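Local structure of chorismate mutase (Helicobacter pylori, 6AL9) at residues K50-I55 with I82-Q87. The protein probably catalyses the rearrangement of chorismate to prephenate, as an all-helical, dimeric chorismate mutase of the type II family. Residues are numbered along the deposited sequence; the frame is centred on the assembly and turned at random.
With PHB (p-hydroxybenzoic acid), chain E; PYR (pyruvic acid), chain D.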
ATOM      1  N   LYS B  50     -15.833  -8.409   9.327  1.00 33.38           N
ATOM      2  CA  LYS B  50     -15.125  -9.185  10.373  1.00 33.91           C
ATOM      3  C   LYS B  50     -13.670  -9.498   9.968  1.00 31.33           C
ATOM      4  O   LYS B  50     -12.721  -9.281  10.743  1.00 31.70           O
ATOM      5  CB  LYS B  50     -15.877 -10.484  10.687  1.00 37.31           C
ATOM      6  CG  LYS B  50     -15.282 -11.290  11.824  1.00 42.92           C
ATOM      7  CD  LYS B  50     -16.244 -12.347  12.358  1.00 48.04           C
ATOM      8  CE  LYS B  50     -17.471 -11.700  12.999  1.00 55.67           C
ATOM      9  NZ  LYS B  50     -18.393 -12.667  13.666  1.00 59.05           N
ATOM     10  N   ARG B  51     -13.506  -9.991   8.746  1.00 28.93           N
ATOM     11  CA  ARG B  51     -12.203 -10.328   8.219  1.00 30.22           C
ATOM     12  C   ARG B  51     -11.267  -9.101   8.123  1.00 30.22           C
ATOM     13  O   ARG B  51     -10.107  -9.174   8.557  1.00 30.62           O
ATOM     14  CB  ARG B  51     -12.363 -11.001   6.855  1.00 31.29           C
ATOM     15  CG  ARG B  51     -11.082 -11.202   6.040  1.00 30.87           C
ATOM     16  CD  ARG B  51     -10.120 -12.183   6.678  1.00 31.64           C
ATOM     17  NE  ARG B  51      -8.949 -12.348   5.839  1.00 30.23           N
ATOM     18  CZ  ARG B  51      -7.752 -12.723   6.277  1.00 31.71           C
ATOM     19  NH1 ARG B  51      -7.540 -12.978   7.561  1.00 34.01           N
ATOM     20  NH2 ARG B  51      -6.749 -12.822   5.422  1.00 30.17           N
ATOM     21  N   GLU B  52     -11.771  -7.986   7.570  1.00 27.84           N
ATOM     22  CA  GLU B  52     -11.006  -6.747   7.473  1.00 26.00           C
ATOM     23  C   GLU B  52     -10.495  -6.331   8.838  1.00 27.03           C
ATOM     24  O   GLU B  52      -9.341  -5.931   8.972  1.00 27.06           O
ATOM     25  CB  GLU B  52     -11.852  -5.614   6.881  1.00 26.07           C
ATOM     26  CG  GLU B  52     -12.207  -5.780   5.405  1.00 25.35           C
ATOM     27  CD  GLU B  52     -12.895  -4.556   4.812  1.00 27.00           C
ATOM     28  OE1 GLU B  52     -13.048  -3.539   5.543  1.00 28.25           O
ATOM     29  OE2 GLU B  52     -13.299  -4.612   3.606  1.00 28.47           O
ATOM     30  N   GLN B  53     -11.349  -6.414   9.850  1.00 27.48           N
ATOM     31  CA  GLN B  53     -10.985  -5.967  11.187  1.00 29.83           C
ATOM     32  C   GLN B  53     -10.001  -6.927  11.854  1.00 29.69           C
ATOM     33  O   GLN B  53      -9.105  -6.484  12.558  1.00 31.68           O
ATOM     34  CB  GLN B  53     -12.217  -5.792  12.062  1.00 32.22           C
ATOM     35  CG  GLN B  53     -12.859  -4.427  11.953  1.00 33.12           C
ATOM     36  CD  GLN B  53     -11.934  -3.275  12.352  1.00 34.73           C
ATOM     37  OE1 GLN B  53     -11.437  -3.180  13.489  1.00 38.28           O
ATOM     38  NE2 GLN B  53     -11.724  -2.382  11.423  1.00 33.62           N
ATOM     39  N   GLU B  54     -10.163  -8.225  11.628  1.00 28.76           N
ATOM     40  CA  GLU B  54      -9.154  -9.196  12.007  1.00 29.95           C
ATOM     41  C   GLU B  54      -7.769  -8.929  11.381  1.00 27.96           C
ATOM     42  O   GLU B  54      -6.754  -9.012  12.070  1.00 26.88           O
ATOM     43  CB  GLU B  54      -9.637 -10.615  11.673  1.00 32.74           C
ATOM     44  CG  GLU B  54     -10.712 -11.115  12.629  1.00 37.02           C
ATOM     45  CD  GLU B  54     -11.417 -12.381  12.143  1.00 42.10           C
ATOM     46  OE1 GLU B  54     -11.325 -12.702  10.935  1.00 44.18           O
ATOM     47  OE2 GLU B  54     -12.068 -13.067  12.976  1.00 49.25           O
ATOM     48  N   ILE B  55      -7.725  -8.590  10.091  1.00 26.09           N
ATOM     49  CA  ILE B  55      -6.466  -8.231   9.433  1.00 26.58           C
ATOM     50  C   ILE B  55      -5.797  -7.050  10.152  1.00 27.07           C
ATOM     51  O   ILE B  55      -4.638  -7.148  10.594  1.00 25.69           O
ATOM     52  CB  ILE B  55      -6.676  -7.906   7.919  1.00 24.87           C
ATOM     53  CG1 ILE B  55      -7.005  -9.193   7.169  1.00 25.38           C
ATOM     54  CG2 ILE B  55      -5.427  -7.290   7.321  1.00 24.56           C
ATOM     55  CD1 ILE B  55      -7.327  -9.057   5.693  1.00 23.78           C
ATOM     56  N   ILE B  82      -9.773  -1.000  -2.879  1.00 22.10           N
ATOM     57  CA  ILE B  82      -9.246  -1.464  -4.135  1.00 22.76           C
ATOM     58  C   ILE B  82      -9.574  -2.945  -4.375  1.00 23.45           C
ATOM     59  O   ILE B  82     -10.059  -3.320  -5.430  1.00 23.34           O
ATOM     60  CB  ILE B  82      -7.736  -1.310  -4.191  1.00 21.52           C
ATOM     61  CG1 ILE B  82      -7.354   0.153  -4.414  1.00 21.29           C
ATOM     62  CG2 ILE B  82      -7.170  -2.167  -5.321  1.00 21.39           C
ATOM     63  CD1 ILE B  82      -5.883   0.389  -4.150  1.00 21.50           C
ATOM     64  N   SER B  83      -9.302  -3.769  -3.379  1.00 24.39           N
ATOM     65  CA  SER B  83      -9.592  -5.206  -3.444  1.00 26.26           C
ATOM     66  C   SER B  83     -11.076  -5.548  -3.641  1.00 26.10           C
ATOM     67  O   SER B  83     -11.407  -6.437  -4.434  1.00 24.61           O
ATOM     68  CB  SER B  83      -9.048  -5.887  -2.185  1.00 27.10           C
ATOM     69  OG  SER B  83      -9.254  -7.287  -2.224  1.00 31.95           O
ATOM     70  N   ARG B  84     -11.949  -4.843  -2.923  1.00 27.13           N
ATOM     71  CA  ARG B  84     -13.403  -5.041  -2.998  1.00 29.73           C
ATOM     72  C   ARG B  84     -13.959  -4.706  -4.376  1.00 30.18           C
ATOM     73  O   ARG B  84     -14.672  -5.512  -4.976  1.00 29.29           O
ATOM     74  CB  ARG B  84     -14.126  -4.148  -1.981  1.00 32.66           C
ATOM     75  CG  ARG B  84     -14.939  -4.877  -0.942  1.00 36.30           C
ATOM     76  CD  ARG B  84     -15.704  -3.901  -0.056  1.00 38.82           C
ATOM     77  NE  ARG B  84     -14.900  -3.563   1.105  1.00 43.25           N
ATOM     78  CZ  ARG B  84     -14.574  -2.323   1.479  1.00 51.89           C
ATOM     79  NH1 ARG B  84     -15.015  -1.265   0.794  1.00 55.50           N
ATOM     80  NH2 ARG B  84     -13.807  -2.133   2.552  1.00 48.38           N
ATOM     81  N   LYS B  85     -13.671  -3.497  -4.850  1.00 30.92           N
ATOM     82  CA  LYS B  85     -14.086  -3.073  -6.190  1.00 35.67           C
ATOM     83  C   LYS B  85     -13.569  -4.036  -7.276  1.00 34.25           C
ATOM     84  O   LYS B  85     -14.290  -4.381  -8.215  1.00 29.10           O
ATOM     85  CB  LYS B  85     -13.599  -1.649  -6.477  1.00 41.28           C
ATOM     86  CG  LYS B  85     -14.573  -0.549  -6.025  1.00 51.29           C
ATOM     87  CD  LYS B  85     -13.896   0.726  -5.516  1.00 54.56           C
ATOM     88  CE  LYS B  85     -12.766   1.185  -6.448  1.00 61.90           C
ATOM     89  NZ  LYS B  85     -12.514   2.659  -6.487  1.00 59.87           N
ATOM     90  N   PHE B  86     -12.317  -4.460  -7.143  1.00 31.82           N
ATOM     91  CA  PHE B  86     -11.716  -5.342  -8.125  1.00 34.35           C
ATOM     92  C   PHE B  86     -12.486  -6.672  -8.214  1.00 35.30           C
ATOM     93  O   PHE B  86     -12.824  -7.133  -9.318  1.00 32.97           O
ATOM     94  CB  PHE B  86     -10.244  -5.571  -7.786  1.00 36.28           C
ATOM     95  CG  PHE B  86      -9.614  -6.686  -8.561  1.00 38.09           C
ATOM     96  CD1 PHE B  86      -9.401  -6.561  -9.918  1.00 41.35           C
ATOM     97  CD2 PHE B  86      -9.237  -7.859  -7.927  1.00 36.92           C
ATOM     98  CE1 PHE B  86      -8.827  -7.592 -10.631  1.00 44.04           C
ATOM     99  CE2 PHE B  86      -8.655  -8.888  -8.636  1.00 35.97           C
ATOM    100  CZ  PHE B  86      -8.448  -8.756  -9.982  1.00 40.07           C
ATOM    101  N   GLN B  87     -12.775  -7.259  -7.045  1.00 35.78           N
ATOM    102  CA  GLN B  87     -13.512  -8.520  -6.938  1.00 35.26           C
ATOM    103  C   GLN B  87     -14.924  -8.408  -7.533  1.00 37.82           C
ATOM    104  O   GLN B  87     -15.374  -9.298  -8.273  1.00 34.49           O
ATOM    105  CB  GLN B  87     -13.616  -8.957  -5.475  1.00 34.25           C
ATOM    106  CG  GLN B  87     -12.367  -9.605  -4.912  1.00 34.19           C
ATOM    107  CD  GLN B  87     -12.467  -9.875  -3.413  1.00 33.84           C
ATOM    108  OE1 GLN B  87     -12.335  -8.970  -2.603  1.00 32.28           O
ATOM    109  NE2 GLN B  87     -12.676 -11.119  -3.049  1.00 35.25           N
TER
HETATM  110  C1' PHB E 101      -8.902  -9.002   1.323  0.80 53.31           C
HETATM  111  O1' PHB E 101      -8.077  -9.002   2.260  0.80 48.15           O
HETATM  112  O2' PHB E 101      -8.576  -9.341   0.161  0.80 55.54           O
HETATM  113  C1  PHB E 101     -10.316  -8.584   1.616  0.80 51.84           C
HETATM  114  C2  PHB E 101     -11.140  -8.053   0.616  1.00 50.35           C
HETATM  115  C3  PHB E 101     -12.450  -7.672   0.910  1.00 46.43           C
HETATM  116  C4  PHB E 101     -12.935  -7.825   2.208  1.00 45.36           C
HETATM  117  C5  PHB E 101     -12.114  -8.358   3.203  0.80 47.41           C
HETATM  118  C6  PHB E 101     -10.808  -8.736   2.909  0.80 49.24           C
HETATM  119  O4  PHB E 101     -14.205  -7.452   2.520  1.00 38.58           O
HETATM  120  C   PYR D 102     -12.093 -12.382   1.931  1.00 59.49           C
HETATM  121  O   PYR D 102     -13.172 -12.337   2.566  1.00 59.13           O
HETATM  122  OXT PYR D 102     -11.112 -13.003   2.407  1.00 49.03           O
HETATM  123  CA  PYR D 102     -12.010 -11.699   0.625  1.00 57.43           C
HETATM  124  O3  PYR D 102     -13.035 -11.371   0.039  1.00 54.98           O
HETATM  125  CB  PYR D 102     -10.672 -11.409   0.008  1.00 58.26           C
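Glu-52 and Arg-84 form a salt bridge between helices 49-61 and 69-93 in the all-helical chorismate mutase type II fold. It borders the pocket that holds p-hydroxybenzoic acid and pyruvic acid. The side chains cross at about a right angle, yet the carboxylate and guanidinium planes lie only 28° apart. Arg-84 grips side-on: NE and NH2 both donate to one oxygen, Glu-52 OE2. Arg-84 NH2 meets Glu-52 OE2 on its syn side at 2.7 Å, with an N-H...O angle of 159°. The bond from Arg-84 NE to Glu-52 OE2 is longer, 3.1 Å, and more bent. A bend at chi3 of Arg-84 (-91°) turns its guanidinium edge-on to the Glu-52 carboxylate. Glu-52 extends beyond CG, which packs 3.4 Å from ring atom C5 of p-hydroxybenzoic acid.

The same OE2 accepts a hydrogen bond from the ligand hydroxyl O4. At the other end of the ligand, Ser-83 OG donates to carboxylate oxygen O2'. Arg-30 and Cys-48 also bind this ligand. Arg-13 of the second subunit bonds the pyruvate, and Asp-17 of that subunit forms a salt bridge with Arg-51, a residue of the pocket. Gln-87 NE2 reaches pyruvate O3 at 3.1 Å in a nearly straight bond.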